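Siderophore-interacting protein (Aeromonas hydrophila, PDB 6K2L) binds FAD and, as expected for a siderophore-interacting protein, probably reduces ferric siderophores so that their iron is released inside the cell. Local coordinates at residues A[143-148]-A[168-173]; A[219-224]-A[248-253]. The protein carries 1 engineered substitution. All coordinates share one frame; numbering follows the deposited sequence.

Contact 1: A[143-148]-A[168-173]; sequences GDLTAL and LLVPYQ. With FAD (flavin-adenine dinucleotide), chain C.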
# COMPACT_ATOMS: atom_id res chain seq x y z
N GLY A 143 -7.84 -15.28 -10.39
CA GLY A 143 -8.58 -15.50 -9.16
C GLY A 143 -10.08 -15.41 -9.38
O GLY A 143 -10.57 -15.26 -10.50
N ASP A 144 -10.81 -15.52 -8.27
CA ASP A 144 -12.25 -15.36 -8.25
C ASP A 144 -12.55 -14.25 -7.25
O ASP A 144 -11.63 -13.55 -6.81
CB ASP A 144 -12.96 -16.69 -7.94
CG ASP A 144 -12.57 -17.29 -6.55
OD1 ASP A 144 -12.24 -16.54 -5.60
OD2 ASP A 144 -12.64 -18.53 -6.40
N LEU A 145 -13.83 -14.09 -6.88
CA LEU A 145 -14.18 -13.04 -5.92
C LEU A 145 -13.45 -13.16 -4.59
O LEU A 145 -13.24 -12.15 -3.91
CB LEU A 145 -15.69 -13.03 -5.65
CG LEU A 145 -16.48 -12.29 -6.72
CD1 LEU A 145 -17.94 -12.27 -6.34
CD2 LEU A 145 -15.92 -10.89 -6.92
N THR A 146 -13.07 -14.38 -4.16
CA THR A 146 -12.33 -14.47 -2.91
C THR A 146 -10.91 -13.93 -3.03
O THR A 146 -10.32 -13.54 -2.01
CB THR A 146 -12.28 -15.91 -2.42
OG1 THR A 146 -11.49 -16.69 -3.31
CG2 THR A 146 -13.65 -16.49 -2.36
N ALA A 147 -10.38 -13.85 -4.25
CA ALA A 147 -9.06 -13.34 -4.54
C ALA A 147 -9.09 -11.92 -5.09
O ALA A 147 -8.05 -11.29 -5.23
CB ALA A 147 -8.34 -14.26 -5.54
N LEU A 148 -10.27 -11.39 -5.40
CA LEU A 148 -10.35 -10.03 -5.92
C LEU A 148 -9.90 -8.96 -4.92
O LEU A 148 -9.35 -7.94 -5.36
CB LEU A 148 -11.78 -9.75 -6.41
CG LEU A 148 -11.98 -8.44 -7.15
CD1 LEU A 148 -10.88 -8.32 -8.19
CD2 LEU A 148 -13.38 -8.30 -7.78
N LEU A 168 -10.28 -12.95 -14.20
CA LEU A 168 -11.09 -13.24 -13.01
C LEU A 168 -12.35 -14.03 -13.36
O LEU A 168 -13.04 -13.71 -14.32
CB LEU A 168 -11.48 -11.95 -12.33
CG LEU A 168 -10.31 -11.09 -11.85
CD1 LEU A 168 -10.81 -9.73 -11.40
CD2 LEU A 168 -9.56 -11.77 -10.72
N LEU A 169 -12.68 -15.04 -12.53
CA LEU A 169 -13.95 -15.77 -12.61
C LEU A 169 -14.91 -15.27 -11.52
O LEU A 169 -14.62 -15.39 -10.33
CB LEU A 169 -13.71 -17.27 -12.46
CG LEU A 169 -14.88 -18.25 -12.68
CD1 LEU A 169 -15.62 -17.97 -14.01
CD2 LEU A 169 -14.46 -19.75 -12.61
N VAL A 170 -16.05 -14.69 -11.92
CA VAL A 170 -17.10 -14.22 -11.01
C VAL A 170 -18.38 -15.01 -11.27
O VAL A 170 -18.60 -15.50 -12.39
CB VAL A 170 -17.37 -12.71 -11.17
CG1 VAL A 170 -16.19 -11.89 -10.71
CG2 VAL A 170 -17.73 -12.36 -12.62
N PRO A 171 -19.28 -15.15 -10.27
CA PRO A 171 -20.50 -15.94 -10.47
C PRO A 171 -21.61 -15.22 -11.25
O PRO A 171 -22.48 -15.88 -11.83
CB PRO A 171 -20.95 -16.24 -9.04
CG PRO A 171 -20.48 -15.08 -8.25
CD PRO A 171 -19.16 -14.68 -8.88
N TYR A 172 -21.60 -13.89 -11.27
CA TYR A 172 -22.63 -13.13 -11.97
C TYR A 172 -22.03 -11.91 -12.67
O TYR A 172 -21.03 -11.34 -12.23
CB TYR A 172 -23.73 -12.65 -11.02
CG TYR A 172 -24.53 -13.74 -10.35
CD1 TYR A 172 -25.51 -14.44 -11.05
CD2 TYR A 172 -24.33 -14.05 -9.01
CE1 TYR A 172 -26.28 -15.42 -10.43
CE2 TYR A 172 -25.08 -15.05 -8.38
CZ TYR A 172 -26.06 -15.72 -9.10
OH TYR A 172 -26.81 -16.70 -8.51
N GLN A 173 -22.71 -11.49 -13.74
CA GLN A 173 -22.28 -10.34 -14.53
C GLN A 173 -22.23 -9.05 -13.72
O GLN A 173 -21.40 -8.19 -14.00
CB GLN A 173 -23.19 -10.17 -15.76
CG GLN A 173 -23.00 -8.87 -16.55
CD GLN A 173 -21.75 -8.91 -17.49
OE1 GLN A 173 -21.38 -9.97 -18.02
NE2 GLN A 173 -21.11 -7.74 -17.68
PA FAD C . -17.13 -22.10 5.01
O1A FAD C . -17.74 -22.34 6.36
O2A FAD C . -15.61 -22.26 4.93
O5B FAD C . -17.69 -23.06 3.83
C5B FAD C . -19.10 -23.30 3.65
C4B FAD C . -19.42 -23.75 2.24
O4B FAD C . -19.46 -22.61 1.35
C3B FAD C . -18.47 -24.75 1.59
O3B FAD C . -19.20 -25.65 0.75
C2B FAD C . -17.53 -23.85 0.78
O2B FAD C . -16.95 -24.46 -0.37
C1B FAD C . -18.47 -22.74 0.33
N9A FAD C . -17.83 -21.46 0.22
C8A FAD C . -16.89 -20.93 1.08
N7A FAD C . -16.49 -19.72 0.76
C5A FAD C . -17.23 -19.43 -0.38
C6A FAD C . -17.28 -18.30 -1.21
N6A FAD C . -16.56 -17.19 -0.99
N1A FAD C . -18.11 -18.33 -2.28
C2A FAD C . -18.84 -19.44 -2.49
N3A FAD C . -18.88 -20.56 -1.77
C4A FAD C . -18.06 -20.49 -0.72
N1 FAD C . -12.45 -14.96 1.08
C2 FAD C . -13.06 -13.74 0.99
O2 FAD C . -14.28 -13.64 0.85
N3 FAD C . -12.31 -12.58 1.04
C4 FAD C . -10.94 -12.51 1.18
O4 FAD C . -10.38 -11.42 1.22
C4X FAD C . -10.30 -13.81 1.30
N5 FAD C . -8.98 -13.84 1.45
C5X FAD C . -8.37 -15.07 1.54
C6 FAD C . -6.99 -15.12 1.68
C7 FAD C . -6.32 -16.34 1.76
C7M FAD C . -4.82 -16.34 1.92
C8 FAD C . -7.06 -17.54 1.73
C8M FAD C . -6.37 -18.88 1.86
C9 FAD C . -8.44 -17.49 1.62
C9A FAD C . -9.10 -16.27 1.51
N10 FAD C . -10.50 -16.20 1.35
C10 FAD C . -11.13 -14.98 1.23
C1' FAD C . -11.31 -17.43 1.28
C2' FAD C . -12.18 -17.69 2.50
O2' FAD C . -11.40 -18.08 3.64
C3' FAD C . -13.18 -18.80 2.16
O3' FAD C . -14.16 -18.27 1.27
C4' FAD C . -13.88 -19.43 3.36
O4' FAD C . -14.30 -20.75 3.01
C5' FAD C . -15.05 -18.58 3.82
O5' FAD C . -15.57 -19.11 5.05
P FAD C . -17.12 -19.27 5.29
O1P FAD C . -17.29 -19.48 6.80
O2P FAD C . -17.89 -18.15 4.73
O3P FAD C . -17.48 -20.62 4.52

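Contact 2: A[219-224]-A[248-253]; sequences GGEEGL and YWRHGK. With FAD (flavin-adenine dinucleotide), chain C.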
# COMPACT_ATOMS: atom_id res chain seq x y z
N GLY A 219 -4.77 -17.40 -7.03
CA GLY A 219 -5.52 -17.53 -5.79
C GLY A 219 -6.98 -17.78 -6.10
O GLY A 219 -7.39 -17.86 -7.25
N GLY A 220 -7.78 -17.85 -5.05
CA GLY A 220 -9.18 -18.20 -5.27
C GLY A 220 -9.44 -19.69 -5.21
O GLY A 220 -8.64 -20.43 -4.64
N GLU A 221 -10.52 -20.14 -5.84
CA GLU A 221 -10.97 -21.53 -5.73
C GLU A 221 -9.96 -22.52 -6.34
O GLU A 221 -9.24 -22.21 -7.29
CB GLU A 221 -12.33 -21.69 -6.41
CG GLU A 221 -13.17 -22.81 -5.85
CD GLU A 221 -12.95 -24.11 -6.58
OE1 GLU A 221 -12.49 -24.06 -7.74
OE2 GLU A 221 -13.23 -25.18 -6.00
N GLU A 222 -9.96 -23.74 -5.79
CA GLU A 222 -8.90 -24.71 -6.09
C GLU A 222 -8.78 -25.02 -7.58
O GLU A 222 -7.65 -25.18 -8.10
CB GLU A 222 -9.16 -26.00 -5.32
CG GLU A 222 -7.91 -26.79 -5.04
CD GLU A 222 -8.21 -28.26 -4.82
OE1 GLU A 222 -8.89 -28.88 -5.69
OE2 GLU A 222 -7.77 -28.80 -3.77
N GLY A 223 -9.92 -25.11 -8.28
CA GLY A 223 -10.01 -25.39 -9.70
C GLY A 223 -9.52 -24.30 -10.64
O GLY A 223 -9.59 -24.45 -11.86
N LEU A 224 -9.09 -23.17 -10.09
CA LEU A 224 -8.30 -22.19 -10.84
C LEU A 224 -6.82 -22.28 -10.51
O LEU A 224 -5.98 -22.24 -11.41
CB LEU A 224 -8.80 -20.77 -10.57
CG LEU A 224 -10.22 -20.42 -11.00
CD1 LEU A 224 -10.72 -19.26 -10.18
CD2 LEU A 224 -10.26 -20.07 -12.47
N TYR A 248 -7.77 -20.56 -2.22
CA TYR A 248 -8.42 -19.85 -1.13
C TYR A 248 -9.56 -20.66 -0.53
O TYR A 248 -9.86 -20.51 0.65
CB TYR A 248 -8.92 -18.49 -1.61
CG TYR A 248 -7.85 -17.40 -1.65
CD1 TYR A 248 -6.51 -17.73 -1.62
CD2 TYR A 248 -8.19 -16.06 -1.74
CE1 TYR A 248 -5.55 -16.75 -1.66
CE2 TYR A 248 -7.23 -15.08 -1.78
CZ TYR A 248 -5.92 -15.42 -1.74
OH TYR A 248 -4.94 -14.45 -1.75
N TRP A 249 -10.18 -21.53 -1.32
CA TRP A 249 -11.26 -22.41 -0.88
C TRP A 249 -11.49 -23.48 -1.94
O TRP A 249 -10.84 -23.51 -2.98
CB TRP A 249 -12.56 -21.65 -0.62
CG TRP A 249 -13.16 -21.01 -1.85
CD1 TRP A 249 -12.63 -19.97 -2.58
CD2 TRP A 249 -14.40 -21.35 -2.49
NE1 TRP A 249 -13.47 -19.65 -3.62
CE2 TRP A 249 -14.56 -20.47 -3.59
CE3 TRP A 249 -15.39 -22.30 -2.24
CZ2 TRP A 249 -15.67 -20.53 -4.44
CZ3 TRP A 249 -16.49 -22.36 -3.09
CH2 TRP A 249 -16.62 -21.48 -4.17
N ARG A 250 -12.44 -24.37 -1.66
CA ARG A 250 -12.74 -25.48 -2.55
C ARG A 250 -14.24 -25.67 -2.59
O ARG A 250 -14.87 -25.86 -1.54
CB ARG A 250 -12.04 -26.76 -2.09
CG ARG A 250 -12.22 -27.90 -3.06
CD ARG A 250 -11.21 -28.99 -2.81
NE ARG A 250 -11.38 -30.14 -3.71
CZ ARG A 250 -10.71 -31.29 -3.58
NH1 ARG A 250 -9.84 -31.45 -2.58
NH2 ARG A 250 -10.91 -32.28 -4.44
N HIS A 251 -14.81 -25.56 -3.79
CA HIS A 251 -16.24 -25.75 -4.02
C HIS A 251 -16.76 -27.00 -3.30
O HIS A 251 -16.27 -28.11 -3.53
CB HIS A 251 -16.48 -25.85 -5.52
CG HIS A 251 -17.93 -25.87 -5.91
ND1 HIS A 251 -18.92 -25.32 -5.12
CD2 HIS A 251 -18.54 -26.33 -7.02
CE1 HIS A 251 -20.09 -25.47 -5.72
NE2 HIS A 251 -19.88 -26.07 -6.88
N GLY A 252 -17.74 -26.79 -2.41
CA GLY A 252 -18.40 -27.87 -1.70
C GLY A 252 -17.74 -28.31 -0.41
O GLY A 252 -18.21 -29.28 0.21
N LYS A 253 -16.67 -27.66 0.03
CA LYS A 253 -15.99 -28.05 1.25
C LYS A 253 -15.86 -26.83 2.14
O LYS A 253 -15.42 -25.77 1.68
CB LYS A 253 -14.61 -28.66 0.96
CG LYS A 253 -14.61 -29.79 -0.05
CD LYS A 253 -13.67 -30.91 0.40
CE LYS A 253 -12.24 -30.34 0.61
NZ LYS A 253 -11.45 -31.07 1.65
PA FAD C . -17.13 -22.10 5.01
O1A FAD C . -17.74 -22.34 6.36
O2A FAD C . -15.61 -22.26 4.93
O5B FAD C . -17.69 -23.06 3.83
C5B FAD C . -19.10 -23.30 3.65
C4B FAD C . -19.42 -23.75 2.24
O4B FAD C . -19.46 -22.61 1.35
C3B FAD C . -18.47 -24.75 1.59
O3B FAD C . -19.20 -25.65 0.75
C2B FAD C . -17.53 -23.85 0.78
O2B FAD C . -16.95 -24.46 -0.37
C1B FAD C . -18.47 -22.74 0.33
N9A FAD C . -17.83 -21.46 0.22
C8A FAD C . -16.89 -20.93 1.08
N7A FAD C . -16.49 -19.72 0.76
C5A FAD C . -17.23 -19.43 -0.38
C6A FAD C . -17.28 -18.30 -1.21
N6A FAD C . -16.56 -17.19 -0.99
N1A FAD C . -18.11 -18.33 -2.28
C2A FAD C . -18.84 -19.44 -2.49
N3A FAD C . -18.88 -20.56 -1.77
C4A FAD C . -18.06 -20.49 -0.72
N1 FAD C . -12.45 -14.96 1.08
C2 FAD C . -13.06 -13.74 0.99
O2 FAD C . -14.28 -13.64 0.85
N3 FAD C . -12.31 -12.58 1.04
C4 FAD C . -10.94 -12.51 1.18
O4 FAD C . -10.38 -11.42 1.22
C4X FAD C . -10.30 -13.81 1.30
N5 FAD C . -8.98 -13.84 1.45
C5X FAD C . -8.37 -15.07 1.54
C6 FAD C . -6.99 -15.12 1.68
C7 FAD C . -6.32 -16.34 1.76
C7M FAD C . -4.82 -16.34 1.92
C8 FAD C . -7.06 -17.54 1.73
C8M FAD C . -6.37 -18.88 1.86
C9 FAD C . -8.44 -17.49 1.62
C9A FAD C . -9.10 -16.27 1.51
N10 FAD C . -10.50 -16.20 1.35
C10 FAD C . -11.13 -14.98 1.23
C1' FAD C . -11.31 -17.43 1.28
C2' FAD C . -12.18 -17.69 2.50
O2' FAD C . -11.40 -18.08 3.64
C3' FAD C . -13.18 -18.80 2.16
O3' FAD C . -14.16 -18.27 1.27
C4' FAD C . -13.88 -19.43 3.36
O4' FAD C . -14.30 -20.75 3.01
C5' FAD C . -15.05 -18.58 3.82
O5' FAD C . -15.57 -19.11 5.05
P FAD C . -17.12 -19.27 5.29
O1P FAD C . -17.29 -19.48 6.80
O2P FAD C . -17.89 -18.15 4.73
O3P FAD C . -17.48 -20.62 4.52

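Contact 1: A[143-148]-A[168-173]
Leu-169 N donates to Gly-143 O (2.9 Å), a backbone bond between the ends of strands 138-144 and 163-170, which run parallel. The same oxygen also receives a CA-H contact from Leu-168 CA at 3.3 Å. The two strands and helix 148-155 form a beta-alpha-beta unit. Beyond Asp-144 the backbones part, and side chains take over the contact.

Leu-145 shows the change. Its CB leads to CG, which already lies within 4.0 Å of Val-170 CG1. The chain then forks. CD2 goes to Val-170 CG1, and CD1 reaches Pro-171 CD at 3.7 Å. The leucine lies roughly at a right angle to the proline. CG stands opposite the carbonyl carbon (chi1 -82°), and this turns both methyls to the second segment. Leu-145 also packs on Ala-100 of the barrel strand 94-100. At the start of the helix, Leu-148 CD1 meets Leu-168 CD1 at 3.5 Å, and the two side chains cross at about a right angle. Trp-189 of the next strand touches both Leu-148 and Leu-168, and Val-170.

Asp-144 shapes the turn after its strand. OD1 accepts a bent bond from Thr-146 N (2.7 Å), on the anti side but tilted from the carboxylate plane, which makes an Asx turn. Its OD2 accepts from Glu-221 N and Trp-249 NE1. The turn brings Thr-146 to the cofactor: its CB lies 3.6 Å from FAD N1, and its CG2 3.3 Å from FAD N6A.

One backbone bond joins the strand ends; beyond them the contact is apolar packing of Leu-145 and Leu-148. The buried Asp-144 carboxylate accepts from three N-H groups, which would probably stabilise its negative charge and fix the turn that carries Thr-146.

Contact 2: A[219-224]-A[248-253]
Tyr-248 N donates to Gly-220 O, the shortest polar bond of the contact at 2.6 Å. The donor stands above the carbonyl plane, 39° out of it. The bond links the residues before helix 222-235 to the loop before helix 255-266.

Glu-221 makes the main side-chain contact. Its OE2 uses the anti lone pair to take His-251 N at 2.7 Å, and the bond is almost straight (173°). Its OE1 accepts from Gly-223 N, met from above the carboxylate plane; this caps the helix at its N-cap residue. One carboxylate thus serves both the helix start and the facing loop. The chain bends at chi2 (-92°), and CG lies over the face of the Trp-249 six-membered ring, 3.7 Å from its centroid, as a CH-pi contact. The other face of the indole covers the FAD adenine, with Trp-249 CZ3 3.3 Å from FAD N3A.

Tyr-248 is also held between two layers. Gly-220 N and Gly-219 CA lie over one face of its ring, toward the rim. The flavin covers the other, with FAD C9 3.3 Å from Tyr-248 CG. The phenol OH bonds to Tyr-244 OH.

Farther out, Glu-222 lies alongside Arg-250, pointing the same way. Glu-222 OE1 sits 3.4 Å from Arg-250 NE but over the guanidinium face, so charge alone joins them. Beyond it, the type II turn from Arg-250 to Lys-253 brings Arg-250 O to FAD O2B, which donates to it at 2.8 Å. Weak bonds reach O2B from Gly-252 N and Lys-253 N.

Gly-219 has no side chain to crowd the Tyr-248 face away from the flavin; Gly-220 suits its backbone angles. The Glu-221 carboxylate, at the N-cap of helix 222-235, is probably stabilised as an anion while it holds the loop that lines the FAD pocket.

Both contacts are largely buried and belong to the parallel-sheet part of the chain, and each touches FAD. Contact 1 joins neighbouring strands of one beta-alpha-beta unit; contact 2 joins a helix start to a loop and reaches a partly exposed rim at Glu-222 and Arg-250. The first is mostly aliphatic across its segments. Each has backbone bonding; contact 2 adds a carboxylate and two aromatic rings laid on the cofactor. The Asp-144 carboxylate of contact 1 bridges to both segments of contact 2. Thr-146 of contact 1 also packs on Tyr-248 and Trp-249. Together, 143-148 and 248-253 line neighbouring parts of the flavin and adenine pocket.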